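Long-range contact in PtLCIB4 H88A mutant (Phaeodactylum tricornutum, PDB 5B5Z), which probably acts, in its unmutated form, as a zinc-dependent beta-carbonic anhydrase of the LCIB family, interconverting carbon dioxide and bicarbonate: residues 47-58 / 102-113. Numbering follows the deposited sequence.
Sequences YHKYNTLLATSL and IPDGGSCLLIYG
Leu109 O takes the N-H of Ala55 at 2.8 Å, a nearly straight bond (165° at the hydrogen), and the CA of Leu54 also leans on this oxygen. Leu109 N in turn gives its hydrogen to Leu53 O, so both backbone groups of Leu109 serve the same neighbouring strand, straddling Leu54. The same alternation runs from Ser107 N on Asn51 O to Gly113 N on Ser57 O, seven bonds that make 52-57 and 107-113 parallel neighbours inside the mixed sheet; strand 238-247 flanks 107-117 and strand 79-80 flanks 52-57. At the far end Leu58 CD2 sits 3.6 Å from Gly113 N, and its side chain comes within about 8 Å of the bound zinc ion. On the face toward helix 65-75, Leu54 CD1 lies 4.0 Å from both Leu109 CD2 and Ile111 CG1. Leu54 CG stands anti to the backbone N (chi1 178°), and chi2 of 63° turns CD1 toward strand 107-113. On the reverse face Ala55 CB touches Leu110 CD1. Ahead of strand 52-57, Tyr47 lays CE2 3.4 Å from Ser107 CB of the partner strand, while Cys108 O lies at the ring's edge, in its plane. Tyr47 OH and Ser107 OG both hydrogen-bond Gln237, so an alanine in place of Tyr47 would probably uncover Ser107 CB and leave Gln237 OE1 without its phenol partner. Pro103 CG rests 3.7 Å from Tyr50 O, where type II turn 103-106 begins.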
loop_
_atom_site.group_PDB
_atom_site.type_symbol
_atom_site.label_atom_id
_atom_site.label_comp_id
_atom_site.label_asym_id
_atom_site.label_seq_id
_atom_site.Cartn_x
_atom_site.Cartn_y
_atom_site.Cartn_z
ATOM N N TYR A 47 24.277 4.259 4.710
ATOM C CA TYR A 47 22.992 4.329 4.029
ATOM C C TYR A 47 22.895 5.628 3.253
ATOM O O TYR A 47 22.832 6.693 3.838
ATOM C CB TYR A 47 21.824 4.243 5.030
ATOM C CG TYR A 47 21.652 2.887 5.680
ATOM C CD1 TYR A 47 22.596 2.406 6.570
ATOM C CD2 TYR A 47 20.533 2.095 5.414
ATOM C CE1 TYR A 47 22.459 1.176 7.170
ATOM C CE2 TYR A 47 20.385 0.846 6.015
ATOM C CZ TYR A 47 21.357 0.401 6.893
ATOM O OH TYR A 47 21.257 -0.819 7.516
ATOM N N HIS A 48 22.888 5.542 1.931
ATOM C CA HIS A 48 22.706 6.725 1.102
ATOM C C HIS A 48 21.593 6.447 0.124
ATOM O O HIS A 48 20.992 5.379 0.169
ATOM C CB HIS A 48 24.006 7.084 0.379
ATOM C CG HIS A 48 25.185 7.119 1.292
ATOM N ND1 HIS A 48 25.355 8.092 2.253
ATOM C CD2 HIS A 48 26.228 6.268 1.429
ATOM C CE1 HIS A 48 26.460 7.844 2.933
ATOM N NE2 HIS A 48 27.011 6.747 2.448
ATOM N N LYS A 49 21.321 7.393 -0.763
ATOM C CA LYS A 49 20.221 7.238 -1.697
ATOM C C LYS A 49 20.482 6.120 -2.709
ATOM O O LYS A 49 19.589 5.328 -3.011
ATOM C CB LYS A 49 19.955 8.559 -2.418
ATOM C CG LYS A 49 19.906 9.762 -1.492
ATOM C CD LYS A 49 19.747 11.059 -2.279
ATOM C CE LYS A 49 19.372 12.228 -1.381
ATOM N NZ LYS A 49 19.198 13.473 -2.183
ATOM N N TYR A 50 21.705 6.028 -3.217
ATOM C CA TYR A 50 21.954 5.096 -4.313
ATOM C C TYR A 50 21.857 3.637 -3.880
ATOM O O TYR A 50 21.559 2.772 -4.699
ATOM C CB TYR A 50 23.324 5.356 -4.955
ATOM C CG TYR A 50 24.509 4.735 -4.247
ATOM C CD1 TYR A 50 25.038 5.305 -3.098
ATOM C CD2 TYR A 50 25.113 3.582 -4.743
ATOM C CE1 TYR A 50 26.124 4.733 -2.454
ATOM C CE2 TYR A 50 26.193 3.006 -4.105
ATOM C CZ TYR A 50 26.701 3.594 -2.964
ATOM O OH TYR A 50 27.783 3.032 -2.321
ATOM N N ASN A 51 22.070 3.364 -2.597
ATOM C CA ASN A 51 22.237 1.991 -2.151
ATOM C C ASN A 51 21.220 1.569 -1.093
ATOM O O ASN A 51 21.369 0.509 -0.478
ATOM C CB ASN A 51 23.656 1.788 -1.615
ATOM C CG ASN A 51 23.921 2.584 -0.353
ATOM O OD1 ASN A 51 23.241 3.573 -0.072
ATOM N ND2 ASN A 51 24.896 2.146 0.420
ATOM N N THR A 52 20.201 2.397 -0.886
ATOM C CA THR A 52 19.163 2.083 0.107
ATOM C C THR A 52 17.825 1.884 -0.572
ATOM O O THR A 52 17.442 2.664 -1.437
ATOM C CB THR A 52 19.019 3.192 1.158
ATOM O OG1 THR A 52 20.254 3.337 1.866
ATOM C CG2 THR A 52 17.917 2.857 2.181
ATOM N N LEU A 53 17.123 0.820 -0.188
ATOM C CA LEU A 53 15.764 0.583 -0.642
ATOM C C LEU A 53 14.832 0.867 0.522
ATOM O O LEU A 53 14.966 0.254 1.570
ATOM C CB LEU A 53 15.583 -0.850 -1.113
ATOM C CG LEU A 53 14.156 -1.220 -1.529
ATOM C CD1 LEU A 53 13.688 -0.452 -2.757
ATOM C CD2 LEU A 53 14.081 -2.702 -1.778
ATOM N N LEU A 54 13.933 1.820 0.322
ATOM C CA LEU A 54 12.961 2.207 1.339
ATOM C C LEU A 54 11.747 1.281 1.295
ATOM O O LEU A 54 11.245 0.953 0.213
ATOM C CB LEU A 54 12.541 3.655 1.122
ATOM C CG LEU A 54 11.492 4.210 2.081
ATOM C CD1 LEU A 54 12.017 4.225 3.508
ATOM C CD2 LEU A 54 11.051 5.601 1.636
ATOM N N ALA A 55 11.293 0.833 2.466
ATOM C CA ALA A 55 10.040 0.070 2.544
ATOM C C ALA A 55 9.205 0.611 3.682
ATOM O O ALA A 55 9.747 1.068 4.676
ATOM C CB ALA A 55 10.316 -1.424 2.737
ATOM N N THR A 56 7.885 0.562 3.533
ATOM C CA THR A 56 6.997 0.999 4.619
ATOM C C THR A 56 5.956 -0.073 4.949
ATOM O O THR A 56 5.563 -0.870 4.090
ATOM C CB THR A 56 6.253 2.305 4.282
ATOM O OG1 THR A 56 5.288 2.065 3.250
ATOM C CG2 THR A 56 7.218 3.418 3.832
ATOM N N SER A 57 5.531 -0.079 6.207
ATOM C CA SER A 57 4.355 -0.828 6.630
ATOM C C SER A 57 3.512 0.129 7.469
ATOM O O SER A 57 3.685 0.258 8.692
ATOM C CB SER A 57 4.737 -2.086 7.418
ATOM O OG SER A 57 3.579 -2.886 7.676
ATOM N N LEU A 58 2.653 0.847 6.768
ATOM C CA LEU A 58 1.792 1.866 7.358
ATOM C C LEU A 58 0.357 1.627 6.907
ATOM O O LEU A 58 0.122 0.890 5.939
ATOM C CB LEU A 58 2.259 3.268 6.946
ATOM C CG LEU A 58 3.708 3.617 7.330
ATOM C CD1 LEU A 58 4.201 4.909 6.628
ATOM C CD2 LEU A 58 3.853 3.735 8.848
ATOM N N ILE A 102 16.816 -4.877 -3.342
ATOM C CA ILE A 102 17.827 -4.056 -2.687
ATOM C C ILE A 102 19.019 -3.903 -3.632
ATOM O O ILE A 102 19.460 -4.886 -4.227
ATOM C CB ILE A 102 18.271 -4.681 -1.340
ATOM C CG1 ILE A 102 17.081 -4.773 -0.379
ATOM C CG2 ILE A 102 19.405 -3.880 -0.693
ATOM C CD1 ILE A 102 17.389 -5.570 0.889
ATOM N N PRO A 103 19.513 -2.668 -3.799
ATOM C CA PRO A 103 20.709 -2.439 -4.623
ATOM C C PRO A 103 21.848 -3.361 -4.220
ATOM O O PRO A 103 21.994 -3.678 -3.031
ATOM C CB PRO A 103 21.055 -0.982 -4.334
ATOM C CG PRO A 103 19.747 -0.351 -4.047
ATOM C CD PRO A 103 18.939 -1.399 -3.317
ATOM N N ASP A 104 22.637 -3.790 -5.202
ATOM C CA ASP A 104 23.742 -4.709 -4.942
ATOM C C ASP A 104 24.658 -4.130 -3.868
ATOM O O ASP A 104 25.074 -2.976 -3.953
ATOM C CB ASP A 104 24.534 -4.988 -6.226
ATOM C CG ASP A 104 23.704 -5.683 -7.291
ATOM O OD1 ASP A 104 22.774 -6.449 -6.943
ATOM O OD2 ASP A 104 23.985 -5.454 -8.489
ATOM N N GLY A 105 24.930 -4.926 -2.839
ATOM C CA GLY A 105 25.749 -4.495 -1.722
ATOM C C GLY A 105 25.124 -3.453 -0.806
ATOM O O GLY A 105 25.797 -2.938 0.088
ATOM N N GLY A 106 23.842 -3.148 -1.019
ATOM C CA GLY A 106 23.158 -2.122 -0.246
ATOM C C GLY A 106 22.244 -2.678 0.828
ATOM O O GLY A 106 22.310 -3.853 1.173
ATOM N N SER A 107 21.368 -1.831 1.350
ATOM C CA SER A 107 20.553 -2.227 2.489
ATOM C C SER A 107 19.126 -1.748 2.337
ATOM O O SER A 107 18.816 -0.998 1.414
ATOM C CB SER A 107 21.144 -1.672 3.785
ATOM O OG SER A 107 22.388 -2.280 4.074
ATOM N N CYS A 108 18.261 -2.201 3.247
ATOM C CA CYS A 108 16.877 -1.749 3.304
ATOM C C CYS A 108 16.639 -0.886 4.545
ATOM O O CYS A 108 17.279 -1.066 5.582
ATOM C CB CYS A 108 15.917 -2.946 3.317
ATOM S SG CYS A 108 14.168 -2.523 3.634
ATOM N N LEU A 109 15.715 0.053 4.412
ATOM C CA LEU A 109 15.211 0.804 5.555
ATOM C C LEU A 109 13.707 0.588 5.614
ATOM O O LEU A 109 13.008 0.980 4.692
ATOM C CB LEU A 109 15.524 2.287 5.428
ATOM C CG LEU A 109 14.763 3.202 6.395
ATOM C CD1 LEU A 109 15.041 2.871 7.862
ATOM C CD2 LEU A 109 15.090 4.660 6.085
ATOM N N LEU A 110 13.236 -0.061 6.675
ATOM C CA LEU A 110 11.806 -0.295 6.892
ATOM C C LEU A 110 11.240 0.668 7.926
ATOM O O LEU A 110 11.749 0.761 9.032
ATOM C CB LEU A 110 11.564 -1.738 7.347
ATOM C CG LEU A 110 10.127 -2.088 7.729
ATOM C CD1 LEU A 110 9.235 -2.103 6.496
ATOM C CD2 LEU A 110 10.110 -3.423 8.436
ATOM N N ILE A 111 10.208 1.411 7.532
ATOM C CA ILE A 111 9.465 2.301 8.436
ATOM C C ILE A 111 8.094 1.692 8.684
ATOM O O ILE A 111 7.337 1.500 7.739
ATOM C CB ILE A 111 9.248 3.726 7.842
ATOM C CG1 ILE A 111 10.516 4.267 7.164
ATOM C CG2 ILE A 111 8.682 4.691 8.907
ATOM C CD1 ILE A 111 11.674 4.551 8.118
ATOM N N TYR A 112 7.756 1.381 9.932
ATOM C CA TYR A 112 6.432 0.817 10.206
ATOM C C TYR A 112 5.814 1.467 11.420
ATOM O O TYR A 112 6.507 2.022 12.254
ATOM C CB TYR A 112 6.500 -0.706 10.416
ATOM C CG TYR A 112 7.100 -1.181 11.728
ATOM C CD1 TYR A 112 8.469 -1.404 11.859
ATOM C CD2 TYR A 112 6.283 -1.459 12.807
ATOM C CE1 TYR A 112 9.014 -1.856 13.069
ATOM C CE2 TYR A 112 6.814 -1.908 14.023
ATOM C CZ TYR A 112 8.176 -2.096 14.142
ATOM O OH TYR A 112 8.701 -2.553 15.349
ATOM N N GLY A 113 4.501 1.361 11.515
ATOM C CA GLY A 113 3.847 1.876 12.691
ATOM C C GLY A 113 2.356 1.837 12.608
ATOM O O GLY A 113 1.753 1.707 11.542
#